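Local structure of succinate-semialdehyde dehydrogenase (Streptococcus pyogenes MGAS1882, 4OGD) at residues M20-L25 with Y188-Q193; H44-K49 with K98-L103; M104-E109 with Y117-T122; V262-K267 with Y386-T391; S266-V271 with I378-D383. The protein probably catalyses the oxidation of succinic semialdehyde to succinate, and binds NADP+ as its cofactor. One frame throughout, in Å; residues are numbered along the deposited sequence.

Contact 1 (M20-L25 with Y188-Q193); sequences MTDQGL and YDQVSQ
Asp22 and Gln190 bring the first turns of helix 22-41 and helix 188-196 together, with their CA atoms 7.6 Å apart. The second helix leads from edge strand 181-183 to strand 200-206 of the Rossmann-type sheet, so the contact fastens an N-terminal helix to the outside of that fold. Thr21 is the N-cap of its helix, its OG1 accepting from Gly24 N. Gln190 carries the contact. Its chain is extended beyond CG (chi2 172°) and pushes the amide across to the helix start, where NE2 serves two acceptors. It gives a nearly straight bond to Met20 O at 3.1 Å, with the oxygen close to the amide plane. It also donates to Asp22 OD1 at 2.9 Å, reaching this oxygen from above the carboxylate plane. A glutamine suits the place because its other amide atom can accept: OE1 takes the backbone N-H of Ser187. A water also donates to Met20 O; its very short approach to OE1 is doubtful. The amide bonds hold the group in its rotation. Behind the polar end, Leu25 supplies apolar cover and also packs on Leu184. Its CD2 slides past the aliphatic part of the glutamine and lies 3.9 Å from Gln190 CB.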
# COMPACT_ATOMS: atom_id res chain seq x y z
N MET A 20 22.00 14.46 -14.16
CA MET A 20 22.67 13.17 -14.03
C MET A 20 22.57 12.37 -15.33
O MET A 20 21.52 12.31 -15.96
CB MET A 20 22.03 12.39 -12.88
CG MET A 20 22.63 11.02 -12.61
SD MET A 20 21.90 10.25 -11.15
CE MET A 20 22.92 10.90 -9.83
N THR A 21 23.68 11.76 -15.75
CA THR A 21 23.67 10.96 -16.97
C THR A 21 23.06 9.59 -16.71
O THR A 21 22.93 9.17 -15.55
CB THR A 21 25.09 10.77 -17.52
OG1 THR A 21 25.88 10.05 -16.56
CG2 THR A 21 25.73 12.12 -17.81
N ASP A 22 22.67 8.90 -17.78
CA ASP A 22 22.17 7.53 -17.66
C ASP A 22 23.18 6.63 -16.95
O ASP A 22 22.79 5.84 -16.08
CB ASP A 22 21.80 6.96 -19.02
CG ASP A 22 20.57 7.61 -19.61
OD1 ASP A 22 19.71 8.08 -18.83
OD2 ASP A 22 20.47 7.66 -20.85
N GLN A 23 24.46 6.74 -17.29
CA GLN A 23 25.46 5.91 -16.62
C GLN A 23 25.62 6.28 -15.14
O GLN A 23 25.74 5.40 -14.29
CB GLN A 23 26.82 5.96 -17.32
CG GLN A 23 27.80 4.95 -16.73
CD GLN A 23 27.32 3.52 -16.91
OE1 GLN A 23 26.97 3.12 -18.02
NE2 GLN A 23 27.28 2.75 -15.82
N GLY A 24 25.61 7.58 -14.85
CA GLY A 24 25.66 8.04 -13.47
C GLY A 24 24.51 7.45 -12.67
O GLY A 24 24.69 6.99 -11.54
N LEU A 25 23.33 7.44 -13.28
CA LEU A 25 22.14 6.89 -12.63
C LEU A 25 22.26 5.39 -12.38
O LEU A 25 21.95 4.89 -11.29
CB LEU A 25 20.90 7.22 -13.46
CG LEU A 25 19.56 6.68 -12.95
CD1 LEU A 25 19.27 7.17 -11.54
CD2 LEU A 25 18.45 7.08 -13.92
N TYR A 188 11.97 13.09 -16.28
CA TYR A 188 10.82 12.22 -16.03
C TYR A 188 11.02 10.85 -16.67
O TYR A 188 10.58 9.84 -16.14
CB TYR A 188 9.54 12.85 -16.56
CG TYR A 188 9.09 14.09 -15.82
CD1 TYR A 188 9.49 14.34 -14.51
CD2 TYR A 188 8.26 15.02 -16.44
CE1 TYR A 188 9.07 15.48 -13.84
CE2 TYR A 188 7.85 16.17 -15.78
CZ TYR A 188 8.26 16.39 -14.48
OH TYR A 188 7.84 17.53 -13.82
N ASP A 189 11.67 10.83 -17.83
CA ASP A 189 11.92 9.57 -18.51
C ASP A 189 12.89 8.70 -17.70
O ASP A 189 12.74 7.49 -17.64
CB ASP A 189 12.45 9.80 -19.92
CG ASP A 189 11.42 10.43 -20.83
OD1 ASP A 189 10.22 10.07 -20.71
OD2 ASP A 189 11.80 11.28 -21.66
N GLN A 190 13.87 9.34 -17.07
CA GLN A 190 14.79 8.63 -16.20
C GLN A 190 14.07 8.13 -14.95
O GLN A 190 14.38 7.05 -14.45
CB GLN A 190 16.00 9.50 -15.84
CG GLN A 190 17.01 9.64 -16.98
CD GLN A 190 18.09 10.65 -16.69
OE1 GLN A 190 17.82 11.79 -16.29
NE2 GLN A 190 19.35 10.25 -16.88
N VAL A 191 13.10 8.91 -14.47
CA VAL A 191 12.31 8.48 -13.32
C VAL A 191 11.58 7.18 -13.66
O VAL A 191 11.55 6.25 -12.86
CB VAL A 191 11.28 9.54 -12.88
CG1 VAL A 191 10.33 8.98 -11.83
CG2 VAL A 191 12.00 10.77 -12.32
N SER A 192 11.02 7.10 -14.87
CA SER A 192 10.33 5.89 -15.29
C SER A 192 11.26 4.68 -15.30
O SER A 192 10.86 3.58 -14.92
CB SER A 192 9.71 6.07 -16.68
OG SER A 192 8.75 7.11 -16.65
N GLN A 193 12.50 4.89 -15.73
CA GLN A 193 13.50 3.84 -15.72
C GLN A 193 13.83 3.39 -14.29
O GLN A 193 14.01 2.20 -14.04
CB GLN A 193 14.78 4.31 -16.40
CG GLN A 193 14.64 4.61 -17.88
CD GLN A 193 15.90 5.23 -18.45
OE1 GLN A 193 15.92 6.40 -18.83
NE2 GLN A 193 16.98 4.45 -18.51
O HOH W 1 19.18 13.87 -16.84

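Contact 2 (H44-K49 with K98-L103); sequences HLEERK and KADEFL
Leu45 and Lys49 meet Ala99, Asp100 and Leu103 in a helix-to-helix contact near the protein surface, where the first turn of helix 45-61 packs against the last turns of helix 78-103. The short axes run 11.2 Å apart and make an angle of 134°, nearer antiparallel than parallel. Leu45 and Leu103 reach toward each other tip to tip, Leu45 CD1 lying 3.7 Å from Leu103 CD1. The small Ala99 lets the aliphatic part of Lys49 come close, with Lys49 CG 3.8 Å from Ala99 CB. Ile147 of helix 136-148 packs on Lys49, Ala99 and Leu103. The lysine chain bends at chi3 (60°), which swings NZ round to the carboxylates on the outer side. There NZ makes a salt bridge to Asp100 OD2 at 3.0 Å, with weak hydrogen bonds to both carboxylate oxygens. One helical turn back, Glu46 OE2 takes the same ammonium group on its syn side at 2.9 Å. The two acidic groups lie close, Glu46 OE2 being 4.0 Å from Asp100 OD1, and the lysine between them probably offsets their repulsion. Leucines and alanine on the side toward helix 136-148, with a Glu-Lys-Asp salt-bridge network on the solvent side, form the layout of an amphipathic helix pair.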
# COMPACT_ATOMS: atom_id res chain seq x y z
N HIS A 44 24.44 -3.46 10.85
CA HIS A 44 24.95 -2.09 10.93
C HIS A 44 23.92 -1.16 11.54
O HIS A 44 24.02 0.06 11.41
CB HIS A 44 25.35 -1.60 9.54
CG HIS A 44 26.54 -2.30 8.96
ND1 HIS A 44 27.84 -1.87 9.19
CD2 HIS A 44 26.64 -3.40 8.18
CE1 HIS A 44 28.68 -2.68 8.57
NE2 HIS A 44 27.98 -3.61 7.95
N LEU A 45 22.92 -1.74 12.20
CA LEU A 45 21.84 -0.94 12.79
C LEU A 45 22.33 0.13 13.77
O LEU A 45 21.91 1.29 13.67
CB LEU A 45 20.81 -1.84 13.49
CG LEU A 45 19.69 -1.09 14.22
CD1 LEU A 45 18.89 -0.21 13.26
CD2 LEU A 45 18.78 -2.08 14.92
N GLU A 46 23.20 -0.23 14.71
CA GLU A 46 23.69 0.76 15.67
C GLU A 46 24.43 1.92 14.98
O GLU A 46 24.29 3.07 15.40
CB GLU A 46 24.58 0.10 16.74
CG GLU A 46 23.80 -0.80 17.70
CD GLU A 46 22.71 -0.04 18.46
OE1 GLU A 46 22.94 1.13 18.81
OE2 GLU A 46 21.64 -0.63 18.70
N GLU A 47 25.19 1.62 13.93
CA GLU A 47 25.84 2.67 13.16
C GLU A 47 24.80 3.60 12.53
O GLU A 47 24.94 4.82 12.58
CB GLU A 47 26.72 2.08 12.07
CG GLU A 47 27.97 1.39 12.57
CD GLU A 47 28.74 0.74 11.46
OE1 GLU A 47 28.15 0.47 10.39
OE2 GLU A 47 29.95 0.50 11.64
N ARG A 48 23.77 3.03 11.93
CA ARG A 48 22.75 3.87 11.30
C ARG A 48 22.00 4.70 12.34
O ARG A 48 21.68 5.86 12.09
CB ARG A 48 21.78 3.05 10.43
CG ARG A 48 22.46 2.41 9.23
CD ARG A 48 21.46 1.89 8.18
NE ARG A 48 20.45 1.02 8.76
CZ ARG A 48 20.62 -0.29 8.95
NH1 ARG A 48 21.77 -0.87 8.61
NH2 ARG A 48 19.65 -1.01 9.49
N LYS A 49 21.75 4.13 13.52
CA LYS A 49 21.10 4.90 14.58
C LYS A 49 21.96 6.10 14.96
O LYS A 49 21.46 7.22 15.08
CB LYS A 49 20.83 4.04 15.81
CG LYS A 49 19.66 3.07 15.62
CD LYS A 49 19.69 1.93 16.62
CE LYS A 49 19.62 2.43 18.05
NZ LYS A 49 19.55 1.29 19.02
N LYS A 98 13.51 5.18 18.39
CA LYS A 98 12.47 4.16 18.34
C LYS A 98 12.91 2.91 17.58
O LYS A 98 12.16 1.94 17.53
CB LYS A 98 11.20 4.71 17.70
CG LYS A 98 10.45 5.73 18.53
CD LYS A 98 9.77 5.07 19.72
CE LYS A 98 9.10 6.11 20.60
NZ LYS A 98 8.40 5.49 21.77
N ALA A 99 14.11 2.94 17.01
CA ALA A 99 14.57 1.88 16.12
C ALA A 99 14.40 0.47 16.70
O ALA A 99 13.78 -0.39 16.07
CB ALA A 99 16.02 2.11 15.73
N ASP A 100 14.92 0.24 17.90
CA ASP A 100 14.87 -1.11 18.48
C ASP A 100 13.43 -1.59 18.69
O ASP A 100 13.10 -2.74 18.37
CB ASP A 100 15.64 -1.17 19.80
CG ASP A 100 17.12 -0.92 19.63
OD1 ASP A 100 17.64 -1.13 18.51
OD2 ASP A 100 17.77 -0.52 20.62
N GLU A 101 12.59 -0.72 19.23
CA GLU A 101 11.19 -1.06 19.46
C GLU A 101 10.45 -1.34 18.15
O GLU A 101 9.65 -2.28 18.04
CB GLU A 101 10.48 0.08 20.21
CG GLU A 101 8.98 -0.16 20.37
CD GLU A 101 8.25 1.03 20.96
OE1 GLU A 101 8.90 1.85 21.64
OE2 GLU A 101 7.04 1.16 20.72
N PHE A 102 10.71 -0.51 17.15
CA PHE A 102 10.00 -0.61 15.88
C PHE A 102 10.46 -1.80 15.03
O PHE A 102 9.73 -2.26 14.15
CB PHE A 102 10.14 0.68 15.07
CG PHE A 102 9.31 1.83 15.60
CD1 PHE A 102 8.52 1.69 16.74
CD2 PHE A 102 9.33 3.05 14.94
CE1 PHE A 102 7.76 2.76 17.21
CE2 PHE A 102 8.57 4.12 15.40
CZ PHE A 102 7.79 3.97 16.54
N LEU A 103 11.68 -2.28 15.29
CA LEU A 103 12.25 -3.40 14.53
C LEU A 103 12.10 -4.76 15.23
O LEU A 103 12.46 -5.79 14.66
CB LEU A 103 13.72 -3.14 14.25
CG LEU A 103 14.02 -2.14 13.15
CD1 LEU A 103 15.48 -1.72 13.16
CD2 LEU A 103 13.66 -2.76 11.80
O HOH W 2 16.44 2.20 19.43

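Contact 3 (M104-E109 with Y117-T122); sequences MSTPLE and YLKQST
Thr106 and Tyr117 form the antiparallel, hydrogen-bonded pair that joins strand 106-107 to strand 113-120 in a beta hairpin. Two backbone bonds close the pair: Thr106 N gives to Tyr117 O at 3.0 Å, in the carbonyl plane, and Tyr117 N gives to Thr106 O at 2.9 Å. With strand 448-455 the hairpin makes the small three-stranded sheet that fits the oligomerisation domain of aldehyde dehydrogenases.

Water supplies the second polar element. One molecule accepts from Thr106 OG1 and donates to both Met104 O and Tyr117 O, so the tyrosine carbonyl is gripped by a backbone N-H and a water together. The threonine hydroxyl suits this spot because, with OG1 beside its own backbone N (chi1 -60°), it faces the water.

The apolar contacts gather round the tyrosine ring. Its CG sits between the backbone N and the carbonyl carbon (chi1 71°), which lays the ring alongside Thr106, both side chains pointing the same way. Thr106 CB then makes a CH-pi contact over the ring face, 3.8 Å from the Tyr117 ring centroid and offset toward the rim on which CE2 and CZ lie. Leu108 comes in at the ring edge instead, its CD2 4.0 Å from Tyr117 CD2. Away from the ring, the Ser105 side chain lies against Leu118, Ser105 OG being 3.8 Å from Leu118 CD2.

Leu441, Ala405 and Pro425 of the second subunit pack on Tyr117, Leu118 and Leu108 respectively. The chemistry therefore implies a dual role: backbone bonds and a bound water set the hairpin, while its apolar side chains serve the dimer interface.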
# COMPACT_ATOMS: atom_id res chain seq x y z
N MET A 104 11.58 -4.75 16.45
CA MET A 104 11.42 -5.98 17.22
C MET A 104 10.56 -7.01 16.49
O MET A 104 9.59 -6.66 15.82
CB MET A 104 10.79 -5.65 18.57
CG MET A 104 10.96 -6.73 19.63
SD MET A 104 10.20 -6.23 21.18
CE MET A 104 9.82 -4.52 20.86
N SER A 105 10.92 -8.29 16.63
CA SER A 105 10.09 -9.37 16.13
C SER A 105 8.71 -9.30 16.77
O SER A 105 8.57 -8.84 17.91
CB SER A 105 10.75 -10.72 16.46
OG SER A 105 9.99 -11.81 15.97
N THR A 106 7.69 -9.75 16.05
CA THR A 106 6.32 -9.73 16.55
C THR A 106 5.77 -11.14 16.69
O THR A 106 5.49 -11.80 15.69
CB THR A 106 5.40 -8.93 15.60
OG1 THR A 106 5.87 -7.59 15.50
CG2 THR A 106 3.96 -8.94 16.11
N PRO A 107 5.59 -11.61 17.93
CA PRO A 107 4.98 -12.93 18.14
C PRO A 107 3.53 -12.95 17.67
O PRO A 107 2.82 -11.95 17.78
CB PRO A 107 5.03 -13.10 19.66
CG PRO A 107 6.10 -12.17 20.12
CD PRO A 107 6.00 -10.99 19.20
N LEU A 108 3.12 -14.10 17.15
CA LEU A 108 1.76 -14.30 16.68
C LEU A 108 1.09 -15.39 17.51
O LEU A 108 1.64 -16.48 17.68
CB LEU A 108 1.75 -14.68 15.21
CG LEU A 108 2.27 -13.61 14.23
CD1 LEU A 108 2.64 -14.23 12.89
CD2 LEU A 108 1.21 -12.54 14.03
N GLU A 109 -0.09 -15.08 18.01
CA GLU A 109 -0.85 -15.99 18.85
C GLU A 109 -1.48 -17.10 18.01
O GLU A 109 -2.33 -16.85 17.15
CB GLU A 109 -1.92 -15.21 19.61
CG GLU A 109 -2.84 -16.05 20.48
CD GLU A 109 -4.01 -15.23 21.03
OE1 GLU A 109 -3.82 -14.03 21.31
OE2 GLU A 109 -5.12 -15.79 21.16
N TYR A 117 6.58 -12.70 13.13
CA TYR A 117 7.08 -12.11 11.90
C TYR A 117 8.17 -11.09 12.16
O TYR A 117 8.15 -10.39 13.17
CB TYR A 117 5.95 -11.55 11.00
CG TYR A 117 5.24 -10.30 11.48
CD1 TYR A 117 5.75 -9.04 11.18
CD2 TYR A 117 4.04 -10.38 12.18
CE1 TYR A 117 5.09 -7.89 11.59
CE2 TYR A 117 3.37 -9.23 12.58
CZ TYR A 117 3.91 -7.99 12.29
OH TYR A 117 3.27 -6.83 12.67
N LEU A 118 9.12 -11.06 11.25
CA LEU A 118 10.22 -10.11 11.32
C LEU A 118 9.85 -8.88 10.50
O LEU A 118 8.95 -8.93 9.66
CB LEU A 118 11.49 -10.75 10.76
CG LEU A 118 11.89 -12.04 11.47
CD1 LEU A 118 13.03 -12.72 10.73
CD2 LEU A 118 12.30 -11.76 12.91
N LYS A 119 10.52 -7.77 10.78
CA LYS A 119 10.36 -6.57 9.96
C LYS A 119 11.69 -6.31 9.29
O LYS A 119 12.65 -5.89 9.94
CB LYS A 119 9.91 -5.39 10.80
CG LYS A 119 8.48 -5.53 11.30
CD LYS A 119 8.13 -4.48 12.34
CE LYS A 119 6.68 -4.64 12.78
NZ LYS A 119 6.32 -3.74 13.92
N GLN A 120 11.76 -6.58 8.00
CA GLN A 120 13.04 -6.57 7.30
C GLN A 120 13.08 -5.55 6.19
O GLN A 120 12.03 -5.15 5.65
CB GLN A 120 13.32 -7.97 6.74
CG GLN A 120 13.43 -9.04 7.83
CD GLN A 120 13.81 -10.38 7.28
OE1 GLN A 120 13.15 -10.90 6.39
NE2 GLN A 120 14.89 -10.96 7.80
N SER A 121 14.28 -5.10 5.84
CA SER A 121 14.45 -4.23 4.68
C SER A 121 14.08 -4.98 3.41
O SER A 121 14.08 -6.22 3.38
CB SER A 121 15.89 -3.73 4.58
OG SER A 121 16.77 -4.83 4.40
N THR A 122 13.79 -4.22 2.36
CA THR A 122 13.42 -4.80 1.08
C THR A 122 14.32 -4.39 -0.08
O THR A 122 14.51 -5.17 -1.01
CB THR A 122 11.96 -4.48 0.73
OG1 THR A 122 11.72 -3.07 0.86
CG2 THR A 122 11.03 -5.22 1.67
O HOH W 3 7.99 -7.63 13.72

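Contact 4 (V262-K267 with Y386-T391); sequences VCTSSK and YGLGGT
Leu388 reaches into the turn formed by residues 262-265, and its branched tip makes the closest contacts between the two segments. CB leaves the backbone in the direction of this turn. With CG anti to the backbone N (chi1 -175°), the next atom comes to 3.7 Å between Leu388 CG and Thr264 CG2. The tip, CD2, touches two neighbours: it is 3.5 Å from Thr264 CG2 and 3.5 Å from Cys263 CB, the latter tighter than usual van der Waals contact. Cys263 SG also lies against Leu388 CD2. Leucine and threonine cross here at about a right angle, and Met411 of strand 411-414 packs on both. A compact branched residue suits this buried niche, since one methyl can touch two successive residues of the turn.

Cys263 stands in the Gly-Gln-x-Cys sequence in which aldehyde dehydrogenases generally carry their nucleophilic cysteine, so it is probably the nucleophile, and this packing would lie next to the active site. The turn itself is type I, closed by Ser265 N to Val262 O. Lys267 NZ reaches the same oxygen from the opposite face of its plane, and also bonds Gly232 O and the carboxylate of Glu360.

Further along, the segments diverge and waters bridge them. One donates to Thr264 O and accepts weakly from Gly390 N, a residue whose positive phi (139°) is readily adopted by glycine. A second lies between Ser266 OG, at 2.7 Å, and Thr391 OG1, to which it donates; that threonine hydroxyl is hydrogen-bonded to Ser416 O as well.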
# COMPACT_ATOMS: atom_id res chain seq x y z
N VAL A 262 0.14 24.68 1.42
CA VAL A 262 0.26 23.58 2.37
C VAL A 262 -0.87 22.62 2.07
O VAL A 262 -2.03 23.05 1.94
CB VAL A 262 0.14 24.09 3.83
CG1 VAL A 262 0.29 22.95 4.83
CG2 VAL A 262 1.20 25.14 4.11
N CYS A 263 -0.56 21.34 1.92
CA CYS A 263 -1.59 20.36 1.62
C CYS A 263 -2.66 20.33 2.71
O CYS A 263 -3.84 20.08 2.43
CB CYS A 263 -0.98 18.98 1.41
SG CYS A 263 0.07 18.44 2.76
N THR A 264 -2.26 20.61 3.95
CA THR A 264 -3.18 20.68 5.09
C THR A 264 -3.54 22.13 5.49
O THR A 264 -3.91 22.40 6.64
CB THR A 264 -2.62 19.94 6.33
OG1 THR A 264 -1.26 20.35 6.56
CG2 THR A 264 -2.66 18.43 6.13
N SER A 265 -3.44 23.06 4.54
CA SER A 265 -3.91 24.42 4.80
C SER A 265 -5.42 24.38 5.05
O SER A 265 -6.11 23.48 4.57
CB SER A 265 -3.60 25.34 3.62
OG SER A 265 -3.72 26.71 4.00
N SER A 266 -5.94 25.33 5.82
CA SER A 266 -7.37 25.35 6.12
C SER A 266 -8.13 26.02 4.98
O SER A 266 -8.50 27.19 5.08
CB SER A 266 -7.61 26.06 7.45
OG SER A 266 -6.94 25.37 8.49
N LYS A 267 -8.38 25.28 3.91
CA LYS A 267 -8.79 25.89 2.65
C LYS A 267 -10.28 26.18 2.54
O LYS A 267 -10.68 27.10 1.84
CB LYS A 267 -8.32 25.05 1.46
CG LYS A 267 -6.83 24.80 1.46
CD LYS A 267 -6.31 24.46 0.07
CE LYS A 267 -4.79 24.20 0.09
NZ LYS A 267 -4.46 22.76 0.42
N TYR A 386 -11.03 15.39 -1.94
CA TYR A 386 -9.88 15.33 -1.04
C TYR A 386 -10.31 14.86 0.33
O TYR A 386 -11.50 14.86 0.67
CB TYR A 386 -9.26 16.71 -0.91
CG TYR A 386 -8.85 17.31 -2.23
CD1 TYR A 386 -9.72 18.14 -2.94
CD2 TYR A 386 -7.61 17.03 -2.78
CE1 TYR A 386 -9.35 18.68 -4.15
CE2 TYR A 386 -7.23 17.56 -4.00
CZ TYR A 386 -8.10 18.40 -4.67
OH TYR A 386 -7.73 18.93 -5.88
N GLY A 387 -9.35 14.45 1.14
CA GLY A 387 -9.65 14.09 2.51
C GLY A 387 -8.35 13.94 3.28
O GLY A 387 -8.01 12.85 3.72
N LEU A 388 -7.62 15.05 3.43
CA LEU A 388 -6.32 14.97 4.08
C LEU A 388 -6.41 15.32 5.55
O LEU A 388 -6.26 14.45 6.42
CB LEU A 388 -5.30 15.87 3.38
CG LEU A 388 -3.87 15.76 3.93
CD1 LEU A 388 -3.33 14.33 3.90
CD2 LEU A 388 -2.98 16.67 3.11
N GLY A 389 -6.67 16.59 5.84
CA GLY A 389 -6.80 17.05 7.21
C GLY A 389 -8.14 17.72 7.46
O GLY A 389 -9.17 17.31 6.93
N GLY A 390 -8.11 18.78 8.26
CA GLY A 390 -9.34 19.47 8.63
C GLY A 390 -9.32 19.87 10.08
O GLY A 390 -8.50 19.37 10.85
N THR A 391 -10.22 20.77 10.45
CA THR A 391 -10.28 21.29 11.81
C THR A 391 -11.71 21.27 12.30
O THR A 391 -12.62 21.56 11.53
CB THR A 391 -9.77 22.73 11.85
OG1 THR A 391 -8.36 22.74 11.61
CG2 THR A 391 -10.07 23.41 13.20
O HOH W 4 -5.98 20.96 8.12
O HOH W 5 -7.88 22.87 8.85

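Contact 5 (S266-V271 with I378-D383); sequences SKRFIV and IEVAND
Strand 268-272 of the seven-stranded mixed sheet is packed here by helix 374-382, the helix of a beta-alpha-beta crossover from strand 365-371 to strand 391-393; Arg268 and Ile270 face Val380 and Ala381 across the interface. The short axes run nearly antiparallel, at 167°, and 9.6 Å apart. Arg268 spans that gap with its chain bent at chi3 (-67°), which turns the guanidinium edge to the last turn of the helix. NH1 gives a hydrogen bond to Val380 O at 2.9 Å, although it sits well above the plane of that carbonyl. NH2 gives a straighter one to Ala381 O, also at 2.9 Å. Both oxygens lie in the guanidinium plane, so the flat group is held edge-on by two successive carbonyls, and NE is engaged as well, by Asp233 O. Two residues on, Ile270 provides the apolar half of the contact. Its CD1 rests against the helix backbone, 3.7 Å from Ala381 N, and touches the methyls of both Val380 and Ala381, with Ile270 CD1 at 3.9 Å from Val380 CG1. Alanine suits this place because its short side chain lets the isoleucine tip come down close to the backbone. Val371 of strand 365-371 packs on both Ile270 and Val380. A buried cation at the carboxyl end of a helix should be favoured by the helix dipole, and the arginine in turn satisfies carbonyls in the last turn of the helix.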
# COMPACT_ATOMS: atom_id res chain seq x y z
N SER A 266 -5.94 25.33 5.82
CA SER A 266 -7.37 25.35 6.12
C SER A 266 -8.13 26.02 4.98
O SER A 266 -8.50 27.19 5.08
CB SER A 266 -7.61 26.06 7.45
OG SER A 266 -6.94 25.37 8.49
N LYS A 267 -8.38 25.28 3.91
CA LYS A 267 -8.79 25.89 2.65
C LYS A 267 -10.28 26.18 2.54
O LYS A 267 -10.68 27.10 1.84
CB LYS A 267 -8.32 25.05 1.46
CG LYS A 267 -6.83 24.80 1.46
CD LYS A 267 -6.31 24.46 0.07
CE LYS A 267 -4.79 24.20 0.09
NZ LYS A 267 -4.46 22.76 0.42
N ARG A 268 -11.10 25.39 3.22
CA ARG A 268 -12.55 25.63 3.20
C ARG A 268 -13.05 25.89 4.61
O ARG A 268 -13.19 24.96 5.40
CB ARG A 268 -13.32 24.44 2.59
CG ARG A 268 -12.98 24.12 1.13
CD ARG A 268 -13.83 22.95 0.61
NE ARG A 268 -13.46 21.71 1.29
CZ ARG A 268 -14.31 20.75 1.65
NH1 ARG A 268 -15.61 20.87 1.39
NH2 ARG A 268 -13.85 19.68 2.28
N PHE A 269 -13.32 27.15 4.93
CA PHE A 269 -13.93 27.46 6.20
C PHE A 269 -15.42 27.22 6.09
O PHE A 269 -16.07 27.78 5.21
CB PHE A 269 -13.66 28.92 6.57
CG PHE A 269 -12.23 29.19 6.95
CD1 PHE A 269 -11.73 28.75 8.17
CD2 PHE A 269 -11.39 29.89 6.09
CE1 PHE A 269 -10.41 29.00 8.53
CE2 PHE A 269 -10.06 30.14 6.45
CZ PHE A 269 -9.57 29.70 7.67
N ILE A 270 -15.95 26.38 6.96
CA ILE A 270 -17.38 26.07 6.92
C ILE A 270 -18.04 26.69 8.14
O ILE A 270 -17.69 26.36 9.27
CB ILE A 270 -17.59 24.55 6.84
CG1 ILE A 270 -16.93 24.01 5.57
CG2 ILE A 270 -19.06 24.21 6.84
CD1 ILE A 270 -17.10 22.51 5.38
N VAL A 271 -18.96 27.63 7.91
CA VAL A 271 -19.51 28.45 8.98
C VAL A 271 -21.04 28.45 8.95
O VAL A 271 -21.64 28.46 7.88
CB VAL A 271 -18.94 29.89 8.91
CG1 VAL A 271 -19.37 30.59 7.64
CG2 VAL A 271 -19.37 30.70 10.12
N ILE A 378 -21.13 18.93 7.92
CA ILE A 378 -20.50 17.63 7.70
C ILE A 378 -20.65 17.17 6.26
O ILE A 378 -19.68 16.73 5.63
CB ILE A 378 -21.07 16.58 8.67
CG1 ILE A 378 -20.67 16.93 10.11
CG2 ILE A 378 -20.59 15.17 8.30
CD1 ILE A 378 -21.53 16.28 11.16
N GLU A 379 -21.86 17.29 5.72
CA GLU A 379 -22.14 16.97 4.32
C GLU A 379 -21.22 17.74 3.36
O GLU A 379 -20.62 17.15 2.45
CB GLU A 379 -23.60 17.30 4.00
CG GLU A 379 -24.03 16.94 2.58
CD GLU A 379 -24.28 15.45 2.40
OE1 GLU A 379 -24.57 14.78 3.42
OE2 GLU A 379 -24.19 14.96 1.26
N VAL A 380 -21.10 19.05 3.57
CA VAL A 380 -20.23 19.87 2.74
C VAL A 380 -18.76 19.48 2.94
O VAL A 380 -18.01 19.32 1.98
CB VAL A 380 -20.44 21.38 2.98
CG1 VAL A 380 -19.42 22.20 2.22
CG2 VAL A 380 -21.84 21.77 2.55
N ALA A 381 -18.35 19.29 4.19
CA ALA A 381 -16.99 18.85 4.48
C ALA A 381 -16.63 17.58 3.70
O ALA A 381 -15.51 17.46 3.18
CB ALA A 381 -16.80 18.64 5.98
N ASN A 382 -17.58 16.65 3.61
CA ASN A 382 -17.32 15.36 2.98
C ASN A 382 -17.58 15.34 1.48
O ASN A 382 -17.22 14.38 0.80
CB ASN A 382 -18.12 14.25 3.66
CG ASN A 382 -17.64 13.97 5.06
OD1 ASN A 382 -16.51 14.32 5.41
ND2 ASN A 382 -18.47 13.33 5.88
N ASP A 383 -18.23 16.40 0.98
CA ASP A 383 -18.45 16.52 -0.46
C ASP A 383 -17.17 17.07 -1.08
O ASP A 383 -17.10 18.24 -1.46
CB ASP A 383 -19.65 17.41 -0.76
CG ASP A 383 -19.97 17.49 -2.24
OD1 ASP A 383 -19.66 16.52 -2.97
OD2 ASP A 383 -20.55 18.51 -2.67

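Along the chain, contact 1 spans the longest loop and encloses contacts 2 and 3, which follow one another; contacts 4 and 5 come later and open on overlapping segments, sharing Ser266 and Lys267. Contacts 2 and 3 have centres about 14 Å apart and touch where helix 78-103 runs into strand 106-107, Phe102 O lying 3.3 Å from Lys119 CD. Contacts 4 and 5 are about 10 Å apart, centre to centre, and helix 374-382 is followed by strand 386-387. Contact 1 lies about 42 Å from contact 5, centre to centre, across the chain's centre. Thus contact 1 lies beside the Rossmann-type sheet, contact 3 at the dimer interface and contact 4 near the probable catalytic cysteine.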